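Local structure of ABC transporter, solute-binding protein (Staphylococcus aureus, 6LKK) at residues Ser171-Ile174 / Glu175-Lys179; Ser266-Asn269 / Leu270-Pro274; Pro274-Lys278 / Ser279-Asp283. The protein binds glucose 6-phosphate as an extracellular solute-binding protein and probably serves as the sugar-phosphate sensor of a two-component system. All blocks are in the same frame, centred on the assembly; numbering follows the deposited sequence.

Interaction 1 of 3, residues Ser171-Ile174 / Glu175-Lys179; sequences SKVI and EDVAK
The carboxylates of Glu175 and Asp176 both meet Lys172, but from different directions. Over one face of the Glu175 carboxylate lies Lys172 NZ, 3.8 Å from Glu175 OE1, a long salt bridge. Lys179 NZ approaches Glu175 OE2 on its anti lone pair at 2.9 Å. Separately, a water donates to Glu175 OE1 while also bonding weakly to Ser171 O. With a lysine on one oxygen and a water on the other, rotation of the carboxylate is probably restrained. The Asp176 carboxylate is placed otherwise. Lys172 O sits over one of its faces, 3.4 Å from Asp176 CG, whereas Lys172 CE sits in front of the two oxygens, displaced toward that same face, 3.4 Å from Asp176 OD1 and from Asp176 OD2. The ammonium lies farther out, and its salt bridge from Lys172 NZ to Asp176 OD1, at 3.8 Å, is again long. Lys172 gets there because its chain leaves with CG anti to the backbone N (chi1 -168°) and then bends at chi2 (68°), which swings the end outward and somewhat toward the C terminus, in front of both carboxylates.

Beneath the charges the backbone is regular: each amide from Glu175 to Ala178 donates to the carbonyl four residues earlier, with Val177 N to Val173 O at 2.9 Å as an example. The inward side is apolar. Ile174 and Val177 reach Val103 of strand 92-105, and Ile174 and Ala178 pack on Trp195 of helix 189-197. Near the N-terminal end of the helix, Ser171 OG bonds to Asp191, close to Thr170, a residue that binds glucose 6-phosphate. This is an amphipathic helix with a salt-bridge network: Lys172 reaches Glu175 (i+3) and Asp176 (i+4), Glu175 reaches Lys179 (i+4), and Asp176 lies inward at the border against Tyr182.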
loop_
_atom_site.group_PDB
_atom_site.type_symbol
_atom_site.label_atom_id
_atom_site.label_comp_id
_atom_site.label_asym_id
_atom_site.label_seq_id
_atom_site.Cartn_x
_atom_site.Cartn_y
_atom_site.Cartn_z
ATOM N N SER A 171 -8.181 -5.456 3.286
ATOM C CA SER A 171 -7.986 -6.893 3.132
ATOM C C SER A 171 -9.305 -7.649 3.049
ATOM O O SER A 171 -9.319 -8.783 2.562
ATOM C CB SER A 171 -7.133 -7.441 4.275
ATOM O OG SER A 171 -5.765 -7.125 4.068
ATOM N N LYS A 172 -10.412 -7.052 3.498
ATOM C CA LYS A 172 -11.707 -7.688 3.285
ATOM C C LYS A 172 -12.069 -7.717 1.806
ATOM O O LYS A 172 -12.815 -8.602 1.369
ATOM C CB LYS A 172 -12.794 -6.965 4.083
ATOM C CG LYS A 172 -14.120 -7.717 4.159
ATOM C CD LYS A 172 -13.990 -8.985 4.989
ATOM C CE LYS A 172 -15.332 -9.667 5.196
ATOM N NZ LYS A 172 -15.186 -10.937 5.961
ATOM N N VAL A 173 -11.543 -6.774 1.019
ATOM C CA VAL A 173 -11.838 -6.748 -0.411
ATOM C C VAL A 173 -11.312 -8.008 -1.086
ATOM O O VAL A 173 -12.058 -8.728 -1.758
ATOM C CB VAL A 173 -11.257 -5.477 -1.059
ATOM C CG1 VAL A 173 -11.494 -5.491 -2.564
ATOM C CG2 VAL A 173 -11.875 -4.226 -0.440
ATOM N N ILE A 174 -10.018 -8.293 -0.928
ATOM C CA ILE A 174 -9.458 -9.468 -1.590
ATOM C C ILE A 174 -10.065 -10.741 -1.017
ATOM O O ILE A 174 -10.337 -11.697 -1.754
ATOM C CB ILE A 174 -7.921 -9.485 -1.492
ATOM C CG1 ILE A 174 -7.350 -10.698 -2.240
ATOM C CG2 ILE A 174 -7.463 -9.524 -0.040
ATOM C CD1 ILE A 174 -7.692 -10.751 -3.719
ATOM N N GLU A 175 -10.296 -10.781 0.299
ATOM C CA GLU A 175 -10.887 -11.973 0.896
ATOM C C GLU A 175 -12.236 -12.284 0.262
ATOM O O GLU A 175 -12.501 -13.422 -0.141
ATOM C CB GLU A 175 -11.042 -11.801 2.409
ATOM C CG GLU A 175 -11.679 -13.022 3.074
ATOM C CD GLU A 175 -11.865 -12.877 4.569
ATOM O OE1 GLU A 175 -11.541 -11.805 5.123
ATOM O OE2 GLU A 175 -12.344 -13.849 5.193
ATOM N N ASP A 176 -13.104 -11.277 0.161
ATOM C CA ASP A 176 -14.458 -11.518 -0.327
ATOM C C ASP A 176 -14.485 -11.740 -1.834
ATOM O O ASP A 176 -15.332 -12.492 -2.327
ATOM C CB ASP A 176 -15.368 -10.355 0.069
ATOM C CG ASP A 176 -15.749 -10.392 1.538
ATOM O OD1 ASP A 176 -15.427 -11.392 2.214
ATOM O OD2 ASP A 176 -16.370 -9.421 2.019
ATOM N N VAL A 177 -13.582 -11.103 -2.584
ATOM C CA VAL A 177 -13.455 -11.425 -4.003
ATOM C C VAL A 177 -12.952 -12.851 -4.170
ATOM O O VAL A 177 -13.514 -13.641 -4.938
ATOM C CB VAL A 177 -12.528 -10.417 -4.709
ATOM C CG1 VAL A 177 -12.235 -10.864 -6.135
ATOM C CG2 VAL A 177 -13.159 -9.036 -4.728
ATOM N N ALA A 178 -11.883 -13.202 -3.452
ATOM C CA ALA A 178 -11.302 -14.536 -3.579
ATOM C C ALA A 178 -12.306 -15.618 -3.207
ATOM O O ALA A 178 -12.319 -16.695 -3.812
ATOM C CB ALA A 178 -10.052 -14.647 -2.707
ATOM N N LYS A 179 -13.152 -15.354 -2.212
ATOM C CA LYS A 179 -14.123 -16.331 -1.738
ATOM C C LYS A 179 -15.443 -16.284 -2.498
ATOM O O LYS A 179 -16.366 -17.031 -2.154
ATOM C CB LYS A 179 -14.377 -16.126 -0.241
ATOM C CG LYS A 179 -13.199 -16.533 0.629
ATOM C CD LYS A 179 -13.490 -16.326 2.102
ATOM C CE LYS A 179 -12.322 -16.773 2.961
ATOM N NZ LYS A 179 -12.601 -16.596 4.410
HETATM O O HOH W 1 -9.698 -10.112 5.535
#

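Interaction 2 of 3, residues Ser266-Asn269 / Leu270-Pro274; sequences SIEN and LKNIP
An Asx turn overlaid on a type I beta turn starts the short 3-10 segment 270-272, and Asn269 supplies the acceptor for both. Its side-chain OD1 accepts from Lys271 N at 2.8 Å, nearly straight at 169° and in the plane of the amide on a lone pair. Its backbone O accepts from Asn272 N at 2.9 Å, the donor standing well above the carbonyl plane. With CG anti to the backbone N (chi1 -175°), the Asn269 amide is carried over the start of the turn, where Lys271 CG also lies 3.2 Å from Asn269 OD1. Asn269 ND2 is bonded in turn to Glu261, which fixes the flip of the amide.

On another side of the turn a water accepts from Asn269 N at 2.8 Å and lies 2.7 Å from Glu268 OE1 and from Asn272 OD1. The carboxylate and amide planes of Glu268 and Asn272 are 74° apart. Glu268 CB rests on Ile273 CG1 at 3.7 Å, giving the turn an apolar side that continues to Tyr206. The chemistry implies a turn in which Asn269 supplies both a side-chain and a backbone acceptor, while its backbone N-H donates to a water whose protons are shared among the nearby oxygens, including Glu268 OE1 and Asn272 OD1.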
loop_
_atom_site.group_PDB
_atom_site.type_symbol
_atom_site.label_atom_id
_atom_site.label_comp_id
_atom_site.label_asym_id
_atom_site.label_seq_id
_atom_site.Cartn_x
_atom_site.Cartn_y
_atom_site.Cartn_z
ATOM N N SER A 266 1.690 -14.073 -13.067
ATOM C CA SER A 266 0.854 -12.988 -13.566
ATOM C C SER A 266 1.215 -11.626 -12.984
ATOM O O SER A 266 0.633 -10.622 -13.409
ATOM C CB SER A 266 -0.621 -13.285 -13.280
ATOM O OG SER A 266 -0.927 -13.078 -11.913
ATOM N N ILE A 267 2.143 -11.560 -12.027
ATOM C CA ILE A 267 2.645 -10.269 -11.576
ATOM C C ILE A 267 3.367 -9.605 -12.741
ATOM O O ILE A 267 4.066 -10.265 -13.519
ATOM C CB ILE A 267 3.579 -10.439 -10.365
ATOM C CG1 ILE A 267 2.875 -11.190 -9.225
ATOM C CG2 ILE A 267 4.088 -9.084 -9.883
ATOM C CD1 ILE A 267 1.739 -10.432 -8.577
ATOM N N GLU A 268 3.199 -8.293 -12.875
ATOM C CA GLU A 268 3.795 -7.552 -13.977
ATOM C C GLU A 268 4.967 -6.710 -13.493
ATOM O O GLU A 268 4.929 -6.135 -12.399
ATOM C CB GLU A 268 2.764 -6.650 -14.661
ATOM C CG GLU A 268 1.632 -7.406 -15.349
ATOM C CD GLU A 268 2.049 -8.073 -16.651
ATOM O OE1 GLU A 268 3.217 -7.922 -17.067
ATOM O OE2 GLU A 268 1.198 -8.752 -17.263
ATOM N N ASN A 269 6.007 -6.655 -14.320
ATOM C CA ASN A 269 7.093 -5.706 -14.143
ATOM C C ASN A 269 6.577 -4.289 -14.371
ATOM O O ASN A 269 5.644 -4.067 -15.147
ATOM C CB ASN A 269 8.224 -6.026 -15.122
ATOM C CG ASN A 269 9.445 -5.153 -14.923
ATOM O OD1 ASN A 269 9.471 -3.994 -15.337
ATOM N ND2 ASN A 269 10.479 -5.716 -14.310
ATOM N N LEU A 270 7.189 -3.323 -13.682
ATOM C CA LEU A 270 6.740 -1.939 -13.809
ATOM C C LEU A 270 6.726 -1.489 -15.264
ATOM O O LEU A 270 5.849 -0.721 -15.674
ATOM C CB LEU A 270 7.626 -1.010 -12.981
ATOM C CG LEU A 270 7.360 -0.950 -11.476
ATOM C CD1 LEU A 270 8.369 -0.019 -10.825
ATOM C CD2 LEU A 270 5.939 -0.486 -11.169
ATOM N N LYS A 271 7.688 -1.957 -16.062
ATOM C CA LYS A 271 7.764 -1.521 -17.451
ATOM C C LYS A 271 6.558 -1.971 -18.266
ATOM O O LYS A 271 6.303 -1.403 -19.333
ATOM C CB LYS A 271 9.055 -2.035 -18.096
ATOM C CG LYS A 271 9.055 -3.515 -18.447
ATOM C CD LYS A 271 10.407 -3.944 -19.003
ATOM C CE LYS A 271 10.372 -5.365 -19.549
ATOM N NZ LYS A 271 10.297 -6.389 -18.471
ATOM N N ASN A 272 5.815 -2.968 -17.789
ATOM C CA ASN A 272 4.630 -3.467 -18.475
ATOM C C ASN A 272 3.337 -3.044 -17.790
ATOM O O ASN A 272 2.265 -3.545 -18.148
ATOM C CB ASN A 272 4.690 -4.992 -18.579
ATOM C CG ASN A 272 5.932 -5.478 -19.298
ATOM O OD1 ASN A 272 6.702 -6.278 -18.764
ATOM N ND2 ASN A 272 6.137 -4.992 -20.518
ATOM N N ILE A 273 3.410 -2.145 -16.820
ATOM C CA ILE A 273 2.233 -1.620 -16.130
ATOM C C ILE A 273 1.964 -0.220 -16.663
ATOM O O ILE A 273 2.896 0.595 -16.720
ATOM C CB ILE A 273 2.437 -1.592 -14.602
ATOM C CG1 ILE A 273 2.588 -3.016 -14.062
ATOM C CG2 ILE A 273 1.277 -0.868 -13.917
ATOM C CD1 ILE A 273 2.978 -3.091 -12.593
ATOM N N PRO A 274 0.729 0.105 -17.070
ATOM C CA PRO A 274 0.440 1.479 -17.493
ATOM C C PRO A 274 0.293 2.409 -16.303
ATOM O O PRO A 274 -0.810 2.609 -15.785
ATOM C CB PRO A 274 -0.869 1.340 -18.276
ATOM C CG PRO A 274 -1.541 0.165 -17.676
ATOM C CD PRO A 274 -0.454 -0.768 -17.190
HETATM O O HOH W 2 5.880 -8.022 -16.816
#

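Interaction 3 of 3, residues Pro274-Lys278 / Ser279-Asp283; sequences PLIPK and SKLPD
Ile276, just before the turn, meets Leu281 at its end in an apolar contact, their side chains crossing at about a right angle. The CG2 methyl of Ile276 is the touching branch, 3.6 Å from Leu281 CD1 and just as close to Leu281 CG. Beside it, the ring of Pro277 meets the aliphatic part of Lys280 at a slant: Pro277 CG lies 3.9 Å from Lys280 CG, and the CD atoms of the two residues are equally close. Ser279 OG comes against the same ring from its CB side, at 3.6 Å from Pro277 CB.

What brings these groups together is a pair of overlapping type I beta turns, the second starting one residue after the first. Lys280 N donates to Pro277 O at 2.9 Å, and Leu281 N donates to Lys278 O at 2.8 Å. Both donors stand well above the planes of their carbonyls, by 50° and 60°, consistent with the tight 3-10 winding of the chain. Lys278 adds a further link. Its chain starts with CG anti to the backbone N and bends at chi2 (57°), laying CD and CE along Leu281 O before NZ makes a weak hydrogen bond to that oxygen at 3.3 Å.

A second shell fixes the position of the turn. Lys280 NZ, led away from the proline by the bend in its chain, bonds to Met150 O, and Lys280 O accepts from His152 NE2. Upstream, the backbone of Ile276 is hydrogen-bonded to Thr211, and both Ile276 and Leu281 touch Met212. The apolar pair packs on helix 138-151, Ile276 on Ala146 and Ser149, Leu281 on Ser149, and the segment thus contacts both that helix and the residues just before strand 213-221.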
loop_
_atom_site.group_PDB
_atom_site.type_symbol
_atom_site.label_atom_id
_atom_site.label_comp_id
_atom_site.label_asym_id
_atom_site.label_seq_id
_atom_site.Cartn_x
_atom_site.Cartn_y
_atom_site.Cartn_z
ATOM N N PRO A 274 0.729 0.105 -17.070
ATOM C CA PRO A 274 0.440 1.479 -17.493
ATOM C C PRO A 274 0.293 2.409 -16.303
ATOM O O PRO A 274 -0.810 2.609 -15.785
ATOM C CB PRO A 274 -0.869 1.340 -18.276
ATOM C CG PRO A 274 -1.541 0.165 -17.676
ATOM C CD PRO A 274 -0.454 -0.768 -17.190
ATOM N N LEU A 275 1.406 2.979 -15.861
ATOM C CA LEU A 275 1.410 3.800 -14.663
ATOM C C LEU A 275 0.807 5.166 -14.946
ATOM O O LEU A 275 1.001 5.738 -16.022
ATOM C CB LEU A 275 2.835 3.961 -14.140
ATOM C CG LEU A 275 3.534 2.663 -13.749
ATOM C CD1 LEU A 275 5.000 2.918 -13.456
ATOM C CD2 LEU A 275 2.849 2.042 -12.545
ATOM N N ILE A 276 0.066 5.686 -13.975
ATOM C CA ILE A 276 -0.377 7.074 -14.033
ATOM C C ILE A 276 0.877 7.929 -13.907
ATOM O O ILE A 276 1.570 7.847 -12.883
ATOM C CB ILE A 276 -1.387 7.402 -12.924
ATOM C CG1 ILE A 276 -2.603 6.483 -13.017
ATOM C CG2 ILE A 276 -1.830 8.856 -13.026
ATOM C CD1 ILE A 276 -3.418 6.441 -11.758
ATOM N N PRO A 277 1.224 8.741 -14.902
ATOM C CA PRO A 277 2.413 9.585 -14.760
ATOM C C PRO A 277 2.190 10.652 -13.703
ATOM O O PRO A 277 1.062 11.078 -13.444
ATOM C CB PRO A 277 2.585 10.196 -16.155
ATOM C CG PRO A 277 1.203 10.254 -16.694
ATOM C CD PRO A 277 0.490 9.038 -16.146
ATOM N N LYS A 278 3.291 11.076 -13.076
ATOM C CA LYS A 278 3.189 12.082 -12.026
ATOM C C LYS A 278 2.505 13.345 -12.531
ATOM O O LYS A 278 1.826 14.035 -11.763
ATOM C CB LYS A 278 4.579 12.412 -11.480
ATOM C CG LYS A 278 4.579 13.414 -10.336
ATOM C CD LYS A 278 3.716 12.933 -9.175
ATOM C CE LYS A 278 3.812 13.869 -7.986
ATOM N NZ LYS A 278 2.851 13.497 -6.903
ATOM N N SER A 279 2.656 13.651 -13.821
ATOM C CA SER A 279 2.069 14.859 -14.387
ATOM C C SER A 279 0.545 14.853 -14.335
ATOM O O SER A 279 -0.068 15.924 -14.397
ATOM C CB SER A 279 2.554 15.038 -15.828
ATOM O OG SER A 279 2.752 13.786 -16.466
ATOM N N LYS A 280 -0.081 13.683 -14.224
ATOM C CA LYS A 280 -1.524 13.596 -14.029
ATOM C C LYS A 280 -1.923 13.608 -12.558
ATOM O O LYS A 280 -3.121 13.586 -12.257
ATOM C CB LYS A 280 -2.082 12.328 -14.690
ATOM C CG LYS A 280 -2.069 12.345 -16.216
ATOM C CD LYS A 280 -2.783 11.124 -16.793
ATOM C CE LYS A 280 -4.274 11.376 -16.947
ATOM N NZ LYS A 280 -5.015 10.155 -17.380
ATOM N N LEU A 281 -0.955 13.644 -11.641
ATOM C CA LEU A 281 -1.205 13.585 -10.202
ATOM C C LEU A 281 -0.536 14.787 -9.551
ATOM O O LEU A 281 0.567 14.674 -8.995
ATOM C CB LEU A 281 -0.683 12.276 -9.609
ATOM C CG LEU A 281 -1.352 11.011 -10.142
ATOM C CD1 LEU A 281 -0.491 9.803 -9.820
ATOM C CD2 LEU A 281 -2.744 10.874 -9.550
ATOM N N PRO A 282 -1.166 15.953 -9.600
ATOM C CA PRO A 282 -0.558 17.158 -9.030
ATOM C C PRO A 282 -0.701 17.177 -7.511
ATOM O O PRO A 282 -1.244 16.259 -6.897
ATOM C CB PRO A 282 -1.353 18.284 -9.686
ATOM C CG PRO A 282 -2.724 17.700 -9.829
ATOM C CD PRO A 282 -2.507 16.229 -10.148
ATOM N N ASP A 283 -0.191 18.250 -6.912
ATOM C CA ASP A 283 -0.304 18.442 -5.471
ATOM C C ASP A 283 -1.743 18.781 -5.100
ATOM O O ASP A 283 -2.316 19.749 -5.611
ATOM C CB ASP A 283 0.639 19.552 -5.005
ATOM C CG ASP A 283 1.979 19.025 -4.508
ATOM O OD1 ASP A 283 2.127 17.794 -4.329
ATOM O OD2 ASP A 283 2.893 19.854 -4.294
#

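In the fold
Following the chain, interaction 1 closes first, entirely inside helix 170-178. Interactions 2 and 3 come later, in series within the long connection between strand 253-254 and helix 286-293, and each closes a tight turn there. None nests in or crosses another. Interaction 1 remains separate, its centre 22 Å from that of interaction 2 and 28 Å from that of interaction 3, although residues of 171-179 and of 266-269 both reach helix 189-197. Interactions 2 and 3 share Pro274 and touch through Leu270 CD2 and Leu275 CD1, 4.2 Å apart. Together they run the C-terminal connection from strands 253-254 and 92-105 across to helix 138-151.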